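Local coordinates for diaminopimelate decarboxylase (Aquifex aeolicus, PDB 2P3E), which probably catalyses the pyridoxal-phosphate-dependent decarboxylation of meso-diaminopimelate to L-lysine, the lysine-forming step of the diaminopimelate pathway, at residues B[39-44]-B[393-398]; B[11-16]-B[331-336]; B[327-332]-B[368-373]. One frame throughout, in Å; residues are numbered along the deposited sequence.

Contact 1: residues B[39-44]-B[393-398]; sequences YSSNFI and EVLVEN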
ATOM      1  N   TYR B  39      15.873   3.642  12.830  1.00 12.06           N
ATOM      2  CA  TYR B  39      15.623   5.022  13.171  1.00 12.03           C
ATOM      3  C   TYR B  39      16.674   5.575  14.143  1.00 13.58           C
ATOM      4  O   TYR B  39      17.149   4.855  15.034  1.00 13.64           O
ATOM      5  CB  TYR B  39      14.227   5.178  13.800  1.00 11.67           C
ATOM      6  CG  TYR B  39      13.089   4.717  12.912  1.00 11.37           C
ATOM      7  CD1 TYR B  39      12.492   5.585  12.000  1.00 11.04           C
ATOM      8  CD2 TYR B  39      12.627   3.402  12.968  1.00 10.47           C
ATOM      9  CE1 TYR B  39      11.434   5.149  11.173  1.00  9.96           C
ATOM     10  CE2 TYR B  39      11.560   2.967  12.163  1.00 10.34           C
ATOM     11  CZ  TYR B  39      10.987   3.831  11.274  1.00 10.96           C
ATOM     12  OH  TYR B  39       9.947   3.356  10.502  1.00 11.92           O
ATOM     13  N   SER B  40      16.996   6.856  13.977  1.00 14.47           N
ATOM     14  CA  SER B  40      17.878   7.590  14.895  1.00 14.85           C
ATOM     15  C   SER B  40      17.049   8.341  15.923  1.00 15.22           C
ATOM     16  O   SER B  40      16.320   9.282  15.596  1.00 14.77           O
ATOM     17  CB  SER B  40      18.780   8.564  14.119  1.00 15.62           C
ATOM     18  OG  SER B  40      19.343   9.562  14.983  1.00 17.85           O
ATOM     19  N   SER B  41      17.193   7.941  17.188  1.00 15.22           N
ATOM     20  CA  SER B  41      16.501   8.591  18.281  1.00 16.10           C
ATOM     21  C   SER B  41      16.881  10.073  18.390  1.00 16.23           C
ATOM     22  O   SER B  41      16.000  10.944  18.506  1.00 15.91           O
ATOM     23  CB  SER B  41      16.805   7.859  19.598  1.00 15.96           C
ATOM     24  OG  SER B  41      16.069   8.412  20.663  1.00 16.41           O
ATOM     25  N   ASN B  42      18.184  10.361  18.341  1.00 16.65           N
ATOM     26  CA  ASN B  42      18.650  11.732  18.534  1.00 17.26           C
ATOM     27  C   ASN B  42      18.313  12.644  17.369  1.00 16.99           C
ATOM     28  O   ASN B  42      18.131  13.845  17.567  1.00 16.42           O
ATOM     29  CB  ASN B  42      20.144  11.790  18.876  1.00 17.97           C
ATOM     30  CG  ASN B  42      20.403  11.474  20.330  1.00 19.46           C
ATOM     31  OD1 ASN B  42      19.933  12.187  21.220  1.00 21.64           O
ATOM     32  ND2 ASN B  42      21.105  10.362  20.587  1.00 21.78           N
ATOM     33  N   PHE B  43      18.239  12.085  16.159  1.00 16.16           N
ATOM     34  CA  PHE B  43      17.748  12.871  15.019  1.00 15.97           C
ATOM     35  C   PHE B  43      16.315  13.346  15.241  1.00 15.41           C
ATOM     36  O   PHE B  43      16.012  14.535  15.036  1.00 15.41           O
ATOM     37  CB  PHE B  43      17.854  12.107  13.690  1.00 15.76           C
ATOM     38  CG  PHE B  43      17.517  12.946  12.471  1.00 17.67           C
ATOM     39  CD1 PHE B  43      18.510  13.672  11.810  1.00 18.35           C
ATOM     40  CD2 PHE B  43      16.203  13.029  11.996  1.00 18.66           C
ATOM     41  CE1 PHE B  43      18.207  14.448  10.694  1.00 18.99           C
ATOM     42  CE2 PHE B  43      15.892  13.792  10.861  1.00 17.55           C
ATOM     43  CZ  PHE B  43      16.906  14.504  10.214  1.00 17.49           C
ATOM     44  N   ILE B  44      15.434  12.423  15.634  1.00 15.14           N
ATOM     45  CA  ILE B  44      14.025  12.744  15.888  1.00 15.15           C
ATOM     46  C   ILE B  44      13.902  13.854  16.941  1.00 16.17           C
ATOM     47  O   ILE B  44      13.204  14.859  16.720  1.00 15.57           O
ATOM     48  CB  ILE B  44      13.213  11.496  16.313  1.00 15.14           C
ATOM     49  CG1 ILE B  44      13.154  10.464  15.169  1.00 15.28           C
ATOM     50  CG2 ILE B  44      11.792  11.883  16.704  1.00 14.06           C
ATOM     51  CD1 ILE B  44      12.693   9.075  15.603  1.00 15.22           C
ATOM     52  N   GLU B 393      11.479  -3.029  12.898  1.00  9.83           N
ATOM     53  CA  GLU B 393      11.904  -1.655  13.105  1.00 10.72           C
ATOM     54  C   GLU B 393      12.785  -1.554  14.371  1.00 10.45           C
ATOM     55  O   GLU B 393      12.427  -2.051  15.424  1.00 10.15           O
ATOM     56  CB  GLU B 393      10.694  -0.741  13.269  1.00  9.73           C
ATOM     57  CG  GLU B 393       9.837  -0.564  11.983  1.00 11.30           C
ATOM     58  CD  GLU B 393       8.673   0.423  12.199  1.00 11.37           C
ATOM     59  OE1 GLU B 393       7.772   0.152  13.048  1.00 10.53           O
ATOM     60  OE2 GLU B 393       8.638   1.469  11.518  1.00 11.51           O
ATOM     61  N   VAL B 394      13.923  -0.885  14.257  1.00 12.02           N
ATOM     62  CA  VAL B 394      14.832  -0.720  15.403  1.00 12.23           C
ATOM     63  C   VAL B 394      15.133   0.760  15.588  1.00 12.63           C
ATOM     64  O   VAL B 394      15.140   1.516  14.623  1.00 12.53           O
ATOM     65  CB  VAL B 394      16.156  -1.522  15.228  1.00 12.29           C
ATOM     66  CG1 VAL B 394      15.874  -3.033  15.207  1.00 11.64           C
ATOM     67  CG2 VAL B 394      16.861  -1.135  13.953  1.00 13.04           C
ATOM     68  N   LEU B 395      15.350   1.156  16.835  1.00 12.54           N
ATOM     69  CA  LEU B 395      15.644   2.536  17.203  1.00 12.96           C
ATOM     70  C   LEU B 395      17.026   2.587  17.872  1.00 14.79           C
ATOM     71  O   LEU B 395      17.254   1.940  18.916  1.00 15.51           O
ATOM     72  CB  LEU B 395      14.587   3.064  18.165  1.00 13.46           C
ATOM     73  CG  LEU B 395      14.752   4.484  18.757  1.00 11.68           C
ATOM     74  CD1 LEU B 395      14.552   5.533  17.680  1.00 13.25           C
ATOM     75  CD2 LEU B 395      13.758   4.667  19.886  1.00 12.85           C
ATOM     76  N   VAL B 396      17.937   3.330  17.256  1.00 15.47           N
ATOM     77  CA  VAL B 396      19.305   3.440  17.737  1.00 17.26           C
ATOM     78  C   VAL B 396      19.462   4.736  18.551  1.00 18.20           C
ATOM     79  O   VAL B 396      18.870   5.762  18.212  1.00 17.42           O
ATOM     80  CB  VAL B 396      20.312   3.395  16.577  1.00 17.52           C
ATOM     81  CG1 VAL B 396      21.727   3.455  17.111  1.00 20.51           C
ATOM     82  CG2 VAL B 396      20.158   2.102  15.785  1.00 17.24           C
ATOM     83  N   GLU B 397      20.215   4.664  19.650  1.00 19.29           N
ATOM     84  CA  GLU B 397      20.537   5.860  20.425  1.00 20.37           C
ATOM     85  C   GLU B 397      21.922   5.685  21.049  1.00 21.58           C
ATOM     86  O   GLU B 397      22.116   4.782  21.882  1.00 20.96           O
ATOM     87  CB  GLU B 397      19.502   6.091  21.522  1.00 20.82           C
ATOM     88  CG  GLU B 397      19.707   7.388  22.313  1.00 22.70           C
ATOM     89  CD  GLU B 397      18.572   7.666  23.279  1.00 24.21           C
ATOM     90  OE1 GLU B 397      17.385   7.648  22.869  0.70 28.62           O
ATOM     91  OE2 GLU B 397      18.850   7.918  24.454  0.90 26.78           O
ATOM     92  N   ASN B 398      22.857   6.528  20.615  1.00 21.49           N
ATOM     93  CA  ASN B 398      24.215   6.596  21.184  1.00 23.10           C
ATOM     94  C   ASN B 398      24.830   5.203  21.429  1.00 22.96           C
ATOM     95  O   ASN B 398      25.078   4.815  22.574  1.00 22.83           O
ATOM     96  CB  ASN B 398      24.197   7.424  22.475  1.00 23.25           C
ATOM     97  CG  ASN B 398      25.594   7.804  22.951  0.90 25.54           C
ATOM     98  OD1 ASN B 398      26.553   7.810  22.172  1.00 28.49           O
ATOM     99  ND2 ASN B 398      25.710   8.122  24.239  0.70 27.57           N
TER

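Contact 2: residues B[11-16]-B[331-336]; sequences LEYRDG and VETKER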
ATOM      1  N   LEU B  11      24.779   9.740  10.588  1.00 24.87           N
ATOM      2  CA  LEU B  11      25.267   8.766   9.627  1.00 25.88           C
ATOM      3  C   LEU B  11      26.731   9.031   9.295  1.00 26.78           C
ATOM      4  O   LEU B  11      27.128  10.173   9.041  1.00 27.46           O
ATOM      5  CB  LEU B  11      24.473   8.829   8.318  1.00 25.61           C
ATOM      6  CG  LEU B  11      23.136   8.108   8.146  1.00 26.70           C
ATOM      7  CD1 LEU B  11      22.485   8.579   6.847  1.00 26.83           C
ATOM      8  CD2 LEU B  11      23.343   6.596   8.123  1.00 27.39           C
ATOM      9  N   GLU B  12      27.518   7.967   9.256  1.00 27.28           N
ATOM     10  CA  GLU B  12      28.909   8.078   8.828  1.00 28.02           C
ATOM     11  C   GLU B  12      29.472   6.733   8.437  1.00 27.56           C
ATOM     12  O   GLU B  12      29.059   5.693   8.965  1.00 26.75           O
ATOM     13  CB  GLU B  12      29.783   8.681   9.945  1.00 27.68           C
ATOM     14  CG  GLU B  12      29.791   7.889  11.221  1.00 29.37           C
ATOM     15  CD  GLU B  12      30.829   8.391  12.224  1.00 32.32           C
ATOM     16  OE1 GLU B  12      31.149   9.606  12.216  1.00 35.04           O
ATOM     17  OE2 GLU B  12      31.324   7.563  13.015  1.00 34.03           O
ATOM     18  N   TYR B  13      30.431   6.765   7.516  1.00 27.60           N
ATOM     19  CA  TYR B  13      31.270   5.610   7.263  1.00 27.51           C
ATOM     20  C   TYR B  13      32.453   5.580   8.234  1.00 28.35           C
ATOM     21  O   TYR B  13      33.068   6.619   8.508  1.00 28.35           O
ATOM     22  CB  TYR B  13      31.773   5.627   5.834  1.00 27.35           C
ATOM     23  CG  TYR B  13      30.748   5.229   4.797  1.00 26.42           C
ATOM     24  CD1 TYR B  13      30.331   3.902   4.667  1.00 24.37           C
ATOM     25  CD2 TYR B  13      30.225   6.172   3.919  1.00 25.86           C
ATOM     26  CE1 TYR B  13      29.396   3.528   3.696  1.00 24.11           C
ATOM     27  CE2 TYR B  13      29.298   5.811   2.940  1.00 26.18           C
ATOM     28  CZ  TYR B  13      28.881   4.485   2.845  1.00 24.77           C
ATOM     29  OH  TYR B  13      27.971   4.143   1.873  1.00 23.94           O
ATOM     30  N   ARG B  14      32.730   4.395   8.775  1.00 28.45           N
ATOM     31  CA  ARG B  14      33.902   4.149   9.630  1.00 29.25           C
ATOM     32  C   ARG B  14      34.658   2.970   9.027  1.00 28.91           C
ATOM     33  O   ARG B  14      34.189   1.821   9.118  1.00 28.98           O
ATOM     34  CB  ARG B  14      33.489   3.768  11.052  1.00 29.09           C
ATOM     35  CG  ARG B  14      32.739   4.816  11.847  1.00 30.39           C
ATOM     36  CD  ARG B  14      32.553   4.322  13.293  1.00 30.79           C
ATOM     37  NE  ARG B  14      31.762   5.241  14.099  1.00 31.79           N
ATOM     38  CZ  ARG B  14      31.445   5.050  15.376  1.00 32.98           C
ATOM     39  NH1 ARG B  14      31.864   3.969  16.035  1.00 33.41           N
ATOM     40  NH2 ARG B  14      30.715   5.964  15.999  1.00 34.52           N
ATOM     41  N   ASP B  15      35.808   3.250   8.405  1.00 28.70           N
ATOM     42  CA  ASP B  15      36.637   2.218   7.749  1.00 28.35           C
ATOM     43  C   ASP B  15      35.838   1.402   6.713  1.00 27.76           C
ATOM     44  O   ASP B  15      35.904   0.173   6.684  1.00 28.14           O
ATOM     45  CB  ASP B  15      37.284   1.304   8.808  1.00 28.63           C
ATOM     46  CG  ASP B  15      38.232   0.274   8.209  0.30 28.82           C
ATOM     47  OD1 ASP B  15      38.975   0.606   7.259  0.20 28.63           O
ATOM     48  OD2 ASP B  15      38.223  -0.876   8.694  0.50 30.63           O
ATOM     49  N   GLY B  16      35.066   2.103   5.886  1.00 27.76           N
ATOM     50  CA  GLY B  16      34.290   1.486   4.802  1.00 26.59           C
ATOM     51  C   GLY B  16      32.936   0.919   5.215  1.00 26.22           C
ATOM     52  O   GLY B  16      32.223   0.370   4.380  1.00 26.22           O
ATOM     53  N   VAL B 331      26.124  -0.277   2.297  1.00 18.63           N
ATOM     54  CA  VAL B 331      26.483  -0.347   3.709  1.00 19.97           C
ATOM     55  C   VAL B 331      28.019  -0.540   3.835  1.00 22.16           C
ATOM     56  O   VAL B 331      28.624  -0.072   4.800  1.00 21.95           O
ATOM     57  CB  VAL B 331      25.674  -1.478   4.428  1.00 19.69           C
ATOM     58  CG1 VAL B 331      26.252  -1.838   5.815  1.00 19.40           C
ATOM     59  CG2 VAL B 331      24.179  -1.091   4.529  1.00 17.45           C
ATOM     60  N   GLU B 332      28.613  -1.222   2.851  1.00 24.34           N
ATOM     61  CA  GLU B 332      30.078  -1.374   2.746  1.00 27.56           C
ATOM     62  C   GLU B 332      30.593  -0.692   1.471  1.00 28.68           C
ATOM     63  O   GLU B 332      30.221  -1.086   0.363  1.00 28.47           O
ATOM     64  CB  GLU B 332      30.490  -2.861   2.729  1.00 27.73           C
ATOM     65  CG  GLU B 332      30.354  -3.622   4.047  0.40 30.08           C
ATOM     66  CD  GLU B 332      31.143  -4.947   4.082  1.00 32.90           C
ATOM     67  OE1 GLU B 332      31.819  -5.303   3.094  1.00 36.54           O
ATOM     68  OE2 GLU B 332      31.091  -5.659   5.111  1.00 36.21           O
ATOM     69  N   THR B 333      31.420   0.346   1.623  1.00 30.93           N
ATOM     70  CA  THR B 333      32.169   0.918   0.484  1.00 33.10           C
ATOM     71  C   THR B 333      33.425   0.079   0.251  1.00 33.83           C
ATOM     72  O   THR B 333      34.158  -0.214   1.202  1.00 33.49           O
ATOM     73  CB  THR B 333      32.724   2.333   0.753  1.00 33.55           C
ATOM     74  OG1 THR B 333      31.930   3.050   1.705  1.00 36.40           O
ATOM     75  CG2 THR B 333      32.862   3.142  -0.560  1.00 34.72           C
ATOM     76  N   LYS B 334      33.691  -0.274  -1.006  1.00 35.07           N
ATOM     77  CA  LYS B 334      34.826  -1.154  -1.331  1.00 36.41           C
ATOM     78  C   LYS B 334      35.728  -0.678  -2.475  1.00 36.88           C
ATOM     79  O   LYS B 334      36.400  -1.500  -3.109  1.00 37.61           O
ATOM     80  CB  LYS B 334      34.325  -2.567  -1.640  1.00 36.27           C
ATOM     81  CG  LYS B 334      34.051  -3.424  -0.420  1.00 37.73           C
ATOM     82  CD  LYS B 334      33.423  -4.740  -0.820  1.00 39.09           C
ATOM     83  CE  LYS B 334      33.208  -5.616   0.399  1.00 40.83           C
ATOM     84  NZ  LYS B 334      32.533  -6.895   0.030  1.00 41.31           N
ATOM     85  N   GLU B 335      35.758   0.627  -2.737  1.00 37.13           N
ATOM     86  CA  GLU B 335      36.550   1.179  -3.855  0.70 37.28           C
ATOM     87  C   GLU B 335      36.397   0.299  -5.098  1.00 37.25           C
ATOM     88  O   GLU B 335      37.347  -0.353  -5.565  1.00 37.71           O
ATOM     89  CB  GLU B 335      38.029   1.377  -3.470  1.00 37.48           C
ATOM     90  CG  GLU B 335      38.265   2.502  -2.457  1.00 37.23           C
ATOM     91  N   ARG B 336      35.160   0.241  -5.576  1.00 36.56           N
ATOM     92  CA  ARG B 336      34.816  -0.475  -6.785  1.00 35.51           C
ATOM     93  C   ARG B 336      34.287   0.527  -7.808  1.00 34.46           C
ATOM     94  O   ARG B 336      33.988   1.678  -7.469  1.00 34.04           O
ATOM     95  CB  ARG B 336      33.732  -1.509  -6.489  1.00 35.63           C
ATOM     96  CG  ARG B 336      34.150  -2.609  -5.549  0.20 36.07           C
ATOM     97  CD  ARG B 336      32.939  -3.364  -5.071  0.40 36.72           C
ATOM     98  NE  ARG B 336      32.122  -2.578  -4.142  0.80 38.00           N
ATOM     99  CZ  ARG B 336      31.106  -3.081  -3.444  1.00 37.19           C
ATOM    100  NH1 ARG B 336      30.775  -4.365  -3.584  1.00 38.12           N
ATOM    101  NH2 ARG B 336      30.418  -2.307  -2.615  1.00 35.41           N
TER

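Contact 3: residues B[327-332]-B[368-373]; sequences HIIPVE and YLAVLS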
ATOM      1  N   HIS B 327      17.776   8.398  -1.965  1.00 13.59           N
ATOM      2  CA  HIS B 327      19.203   8.128  -2.098  1.00 14.27           C
ATOM      3  C   HIS B 327      19.505   6.721  -1.578  1.00 14.55           C
ATOM      4  O   HIS B 327      19.010   6.317  -0.517  1.00 13.18           O
ATOM      5  CB  HIS B 327      20.023   9.191  -1.367  1.00 14.46           C
ATOM      6  CG  HIS B 327      21.451   9.291  -1.833  1.00 16.34           C
ATOM      7  ND1 HIS B 327      21.791   9.566  -3.137  1.00 18.41           N
ATOM      8  CD2 HIS B 327      22.621   9.171  -1.157  1.00 18.78           C
ATOM      9  CE1 HIS B 327      23.111   9.593  -3.255  1.00 19.09           C
ATOM     10  NE2 HIS B 327      23.638   9.370  -2.064  1.00 19.72           N
ATOM     11  N   ILE B 328      20.273   5.963  -2.365  1.00 14.48           N
ATOM     12  CA  ILE B 328      20.626   4.580  -2.012  1.00 14.88           C
ATOM     13  C   ILE B 328      22.156   4.416  -2.035  1.00 15.52           C
ATOM     14  O   ILE B 328      22.797   4.726  -3.045  1.00 15.35           O
ATOM     15  CB  ILE B 328      19.954   3.532  -2.945  1.00 14.76           C
ATOM     16  CG1 ILE B 328      18.413   3.719  -2.930  1.00 14.61           C
ATOM     17  CG2 ILE B 328      20.348   2.112  -2.531  1.00 15.12           C
ATOM     18  CD1 ILE B 328      17.639   2.746  -3.807  1.00 13.54           C
ATOM     19  N   ILE B 329      22.704   3.930  -0.922  1.00 15.27           N
ATOM     20  CA  ILE B 329      24.142   3.802  -0.734  1.00 16.55           C
ATOM     21  C   ILE B 329      24.484   2.408  -0.219  1.00 16.83           C
ATOM     22  O   ILE B 329      23.651   1.771   0.458  1.00 16.65           O
ATOM     23  CB  ILE B 329      24.691   4.875   0.253  1.00 15.85           C
ATOM     24  CG1 ILE B 329      24.057   4.710   1.651  1.00 16.20           C
ATOM     25  CG2 ILE B 329      24.456   6.270  -0.328  1.00 18.10           C
ATOM     26  CD1 ILE B 329      24.563   5.683   2.735  1.00 16.28           C
ATOM     27  N   PRO B 330      25.711   1.930  -0.515  1.00 17.66           N
ATOM     28  CA  PRO B 330      26.128   0.651   0.054  1.00 17.62           C
ATOM     29  C   PRO B 330      26.457   0.764   1.548  1.00 18.51           C
ATOM     30  O   PRO B 330      26.941   1.809   2.027  1.00 18.71           O
ATOM     31  CB  PRO B 330      27.354   0.278  -0.792  1.00 17.97           C
ATOM     32  CG  PRO B 330      27.965   1.620  -1.173  1.00 17.44           C
ATOM     33  CD  PRO B 330      26.770   2.535  -1.362  1.00 18.01           C
ATOM     34  N   VAL B 331      26.124  -0.277   2.297  1.00 18.63           N
ATOM     35  CA  VAL B 331      26.483  -0.347   3.709  1.00 19.97           C
ATOM     36  C   VAL B 331      28.019  -0.540   3.835  1.00 22.16           C
ATOM     37  O   VAL B 331      28.624  -0.072   4.800  1.00 21.95           O
ATOM     38  CB  VAL B 331      25.674  -1.478   4.428  1.00 19.69           C
ATOM     39  CG1 VAL B 331      26.252  -1.838   5.815  1.00 19.40           C
ATOM     40  CG2 VAL B 331      24.179  -1.091   4.529  1.00 17.45           C
ATOM     41  N   GLU B 332      28.613  -1.222   2.851  1.00 24.34           N
ATOM     42  CA  GLU B 332      30.078  -1.374   2.746  1.00 27.56           C
ATOM     43  C   GLU B 332      30.593  -0.692   1.471  1.00 28.68           C
ATOM     44  O   GLU B 332      30.221  -1.086   0.363  1.00 28.47           O
ATOM     45  CB  GLU B 332      30.490  -2.861   2.729  1.00 27.73           C
ATOM     46  CG  GLU B 332      30.354  -3.622   4.047  0.40 30.08           C
ATOM     47  CD  GLU B 332      31.143  -4.947   4.082  1.00 32.90           C
ATOM     48  OE1 GLU B 332      31.819  -5.303   3.094  1.00 36.54           O
ATOM     49  OE2 GLU B 332      31.091  -5.659   5.111  1.00 36.21           O
ATOM     50  N   TYR B 368      24.512  -5.525   1.734  1.00 17.75           N
ATOM     51  CA  TYR B 368      23.377  -4.687   2.133  1.00 17.50           C
ATOM     52  C   TYR B 368      23.441  -3.280   1.534  1.00 17.07           C
ATOM     53  O   TYR B 368      24.539  -2.721   1.363  1.00 16.83           O
ATOM     54  CB  TYR B 368      23.305  -4.578   3.660  1.00 17.70           C
ATOM     55  CG  TYR B 368      23.293  -5.909   4.365  1.00 17.86           C
ATOM     56  CD1 TYR B 368      22.126  -6.676   4.427  1.00 16.95           C
ATOM     57  CD2 TYR B 368      24.461  -6.412   4.968  1.00 17.28           C
ATOM     58  CE1 TYR B 368      22.122  -7.922   5.085  1.00 18.67           C
ATOM     59  CE2 TYR B 368      24.467  -7.655   5.620  1.00 16.98           C
ATOM     60  CZ  TYR B 368      23.303  -8.393   5.674  1.00 17.70           C
ATOM     61  OH  TYR B 368      23.284  -9.603   6.330  1.00 19.16           O
ATOM     62  N   LEU B 369      22.263  -2.720   1.228  1.00 15.81           N
ATOM     63  CA  LEU B 369      22.136  -1.323   0.794  1.00 15.27           C
ATOM     64  C   LEU B 369      21.305  -0.536   1.823  1.00 15.57           C
ATOM     65  O   LEU B 369      20.454  -1.117   2.506  1.00 15.12           O
ATOM     66  CB  LEU B 369      21.438  -1.250  -0.577  1.00 15.12           C
ATOM     67  CG  LEU B 369      22.048  -2.049  -1.750  1.00 16.12           C
ATOM     68  CD1 LEU B 369      21.214  -1.907  -3.032  1.00 14.25           C
ATOM     69  CD2 LEU B 369      23.470  -1.558  -1.970  1.00 15.80           C
ATOM     70  N   ALA B 370      21.583   0.763   1.946  1.00 14.64           N
ATOM     71  CA  ALA B 370      20.800   1.685   2.755  1.00 14.89           C
ATOM     72  C   ALA B 370      20.007   2.644   1.874  1.00 14.66           C
ATOM     73  O   ALA B 370      20.580   3.369   1.055  1.00 14.10           O
ATOM     74  CB  ALA B 370      21.700   2.467   3.722  1.00 15.22           C
ATOM     75  N   VAL B 371      18.686   2.623   2.042  1.00 13.32           N
ATOM     76  CA  VAL B 371      17.774   3.534   1.353  1.00 13.00           C
ATOM     77  C   VAL B 371      17.474   4.682   2.322  1.00 12.96           C
ATOM     78  O   VAL B 371      16.892   4.470   3.396  1.00 12.47           O
ATOM     79  CB  VAL B 371      16.442   2.826   0.915  1.00 12.45           C
ATOM     80  CG1 VAL B 371      15.533   3.785   0.130  1.00 12.74           C
ATOM     81  CG2 VAL B 371      16.742   1.551   0.084  1.00 13.01           C
ATOM     82  N   LEU B 372      17.884   5.899   1.955  1.00 12.36           N
ATOM     83  CA  LEU B 372      17.790   7.021   2.903  1.00 13.01           C
ATOM     84  C   LEU B 372      16.406   7.660   2.879  1.00 12.61           C
ATOM     85  O   LEU B 372      15.609   7.368   1.982  1.00 12.06           O
ATOM     86  CB  LEU B 372      18.872   8.078   2.619  1.00 13.64           C
ATOM     87  CG  LEU B 372      20.334   7.609   2.610  1.00 13.19           C
ATOM     88  CD1 LEU B 372      21.245   8.833   2.469  1.00 15.01           C
ATOM     89  CD2 LEU B 372      20.689   6.782   3.856  1.00 13.50           C
ATOM     90  N   SER B 373      16.124   8.506   3.881  1.00 12.65           N
ATOM     91  CA  SER B 373      14.934   9.370   3.871  1.00 12.58           C
ATOM     92  C   SER B 373      13.645   8.547   3.900  1.00 12.17           C
ATOM     93  O   SER B 373      12.636   8.912   3.297  1.00 11.25           O
ATOM     94  CB  SER B 373      14.946  10.291   2.630  1.00 12.99           C
ATOM     95  OG  SER B 373      16.252  10.790   2.352  1.00 15.12           O
TER
HETATM   96  O   HOH W   1      16.868  10.406  -0.214  1.00 12.77           O
HETATM   97  O   HOH W   2      27.224  -2.972   0.934  1.00 17.04           O

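Contact 1: residues B[39-44]-B[393-398]
Y39 and S40 lie in parallel bridges with L395 and V396, at the very end of strand 36-40, where the chain turns into helix 41-54. Three backbone bonds join the segments: Y39 N donates to V394 O, V396 N donates to Y39 O at 2.8 Å, and S41 N, already in the helix, reaches V396 O at 2.9 Å. The switch from strand to helix is marked by S40, an N-cap whose OG accepts F43 N and also bonds to E21.

The side chains illustrate how two hydroxyls can flank such a join. With CG of Y39 beside its backbone N (chi1 -59°), the ring reaches along strand 392-397 to E393, and OH donates to E393 OE2 at 2.5 Å. The carboxylate is met on its anti side, its plane 74° from the ring, while E393 CB sits at the ring edge, in plane. Toward the helix, S41 holds OG anti to its N (chi1 -176°) and donates to E397 OE1 at 2.7 Å, again on the anti side and out of the carboxylate plane. Between these polar ends L395 CD1 packs against Y39 CB at 3.9 Å and lies close to S41 N.

Both oxygens of the buried E393 are engaged, OE2 by Y39 and OE1 by N69, and Y39 OH is bonded to N67 as well; such a network would be expected to ease the burial of a negative charge.

Contact 2: residues B[11-16]-B[331-336]
G16 and T333 bring their CA atoms to 4.8 Å where the turn after strand 11-14 meets the loop that follows strand 328-330, and their backbones share one hydrogen bond, T333 N to G16 O at 2.9 Å. The donor is tilted 18° from the carbonyl plane, and the same oxygen receives a CA-H contact from E332 CA at 3.2 Å. D15 and G16 have the backbone torsions of a type I' turn, the usual two-residue link of a tight beta hairpin. G16 has a positive phi (84°), and T333 O lies close to where a CB would stand, so the absence of a side chain suits this approach.

Beside the turn, Y13 lays one face of its ring under the hydroxyl of T333. OG1 stands above that face, displaced toward the rim, with CE1 its nearest ring atom at 3.3 Å; the two side chains cross at about a right angle. With chi1 of T333 at -28°, off the staggered positions, OG1 is carried over the ring, which may cost a little torsional strain. V331 O meets the same ring differently, at its edge and in plane, 3.8 Å from CE1. The phenol OH bonds to P330 O, so the tyrosine is fixed at its far end as well.

E332 forms a salt bridge with K26, whose charge probably offsets the nearby carboxylate of E17. The hairpin partner, strand 17-20, bonds to V331 through the L18 backbone, helix 25-32 packs on V331 through L25 and K26, and R336 ties the loop to E361 and E367.

Contact 3: residues B[327-332]-B[368-373]
I328 and V371 form a non-hydrogen-bonded pair in the antiparallel join of strands 328-330 and 368-371, part of the beta domain that accompanies the TIM barrel in fold-type III pyridoxal enzymes. The strand directions are 148° apart. From CB of I328, which stands near A370 O, the side chain divides with CG1 beside the backbone N (chi1 -56°). On one branch CG2 passes that oxygen at 3.8 Å and rests on L369 CB at 4.0 Å. On the other, CG1 lies 4.1 Å from V371 CG2, and the terminal CD1 continues alongside, 4.2 Å from the same methyl of V371. With a serine in place of I328, V371 CG2 and L369 CB would probably lose their apolar neighbour and a gap would open beside them.

I329, on the other face, is paired with A370 through two backbone bonds, one in each direction. Its CG1 takes the crowded position between N and carbonyl carbon (chi1 62°), which brings it over A370 CB at 3.9 Å and lets CD1 cross toward L372 CD2. P330, having no N-H, falls in a non-hydrogen-bonded pair with L369, where the register asks for no donor. Next, V331 N donates to Y368 O from well out of the carbonyl plane, and V331 CG2 packs against Y368 CB at 3.7 Å.

At the opposite end, L372 N donates to H327 O and the two side chains lie side by side. L372 CD1 touches the imidazole at its edge, in plane, 3.9 Å from CD2, while ND1 is bonded to Y325 OH. Helix 3-7 packs on H327 and I329. Beyond the strands, a water accepts from H327 N at 2.8 Å and donates to S373 OG.

How the contacts relate
Contacts 2 and 3 are adjoining pieces of one assembly: they share V331 and E332, their centres are 10 Å apart, and the Y13 phenol of contact 2 reaches P330 of contact 3 (OH to O 2.6 Å), while L11 CD1 packs on L372 CD2 at 3.9 Å. Contact 1 touches neither, its centre about 17 Å from that of contact 3 and 20 Å from that of contact 2, but shares the mixed sheet of contact 3, which is nested within the loop it closes. The side chain of Y39 is about 10 Å from that of Y377 and the side chain of V371 about 8 Å from that of R318, both probably substrate-binding; contact 2 is remote, near the surface.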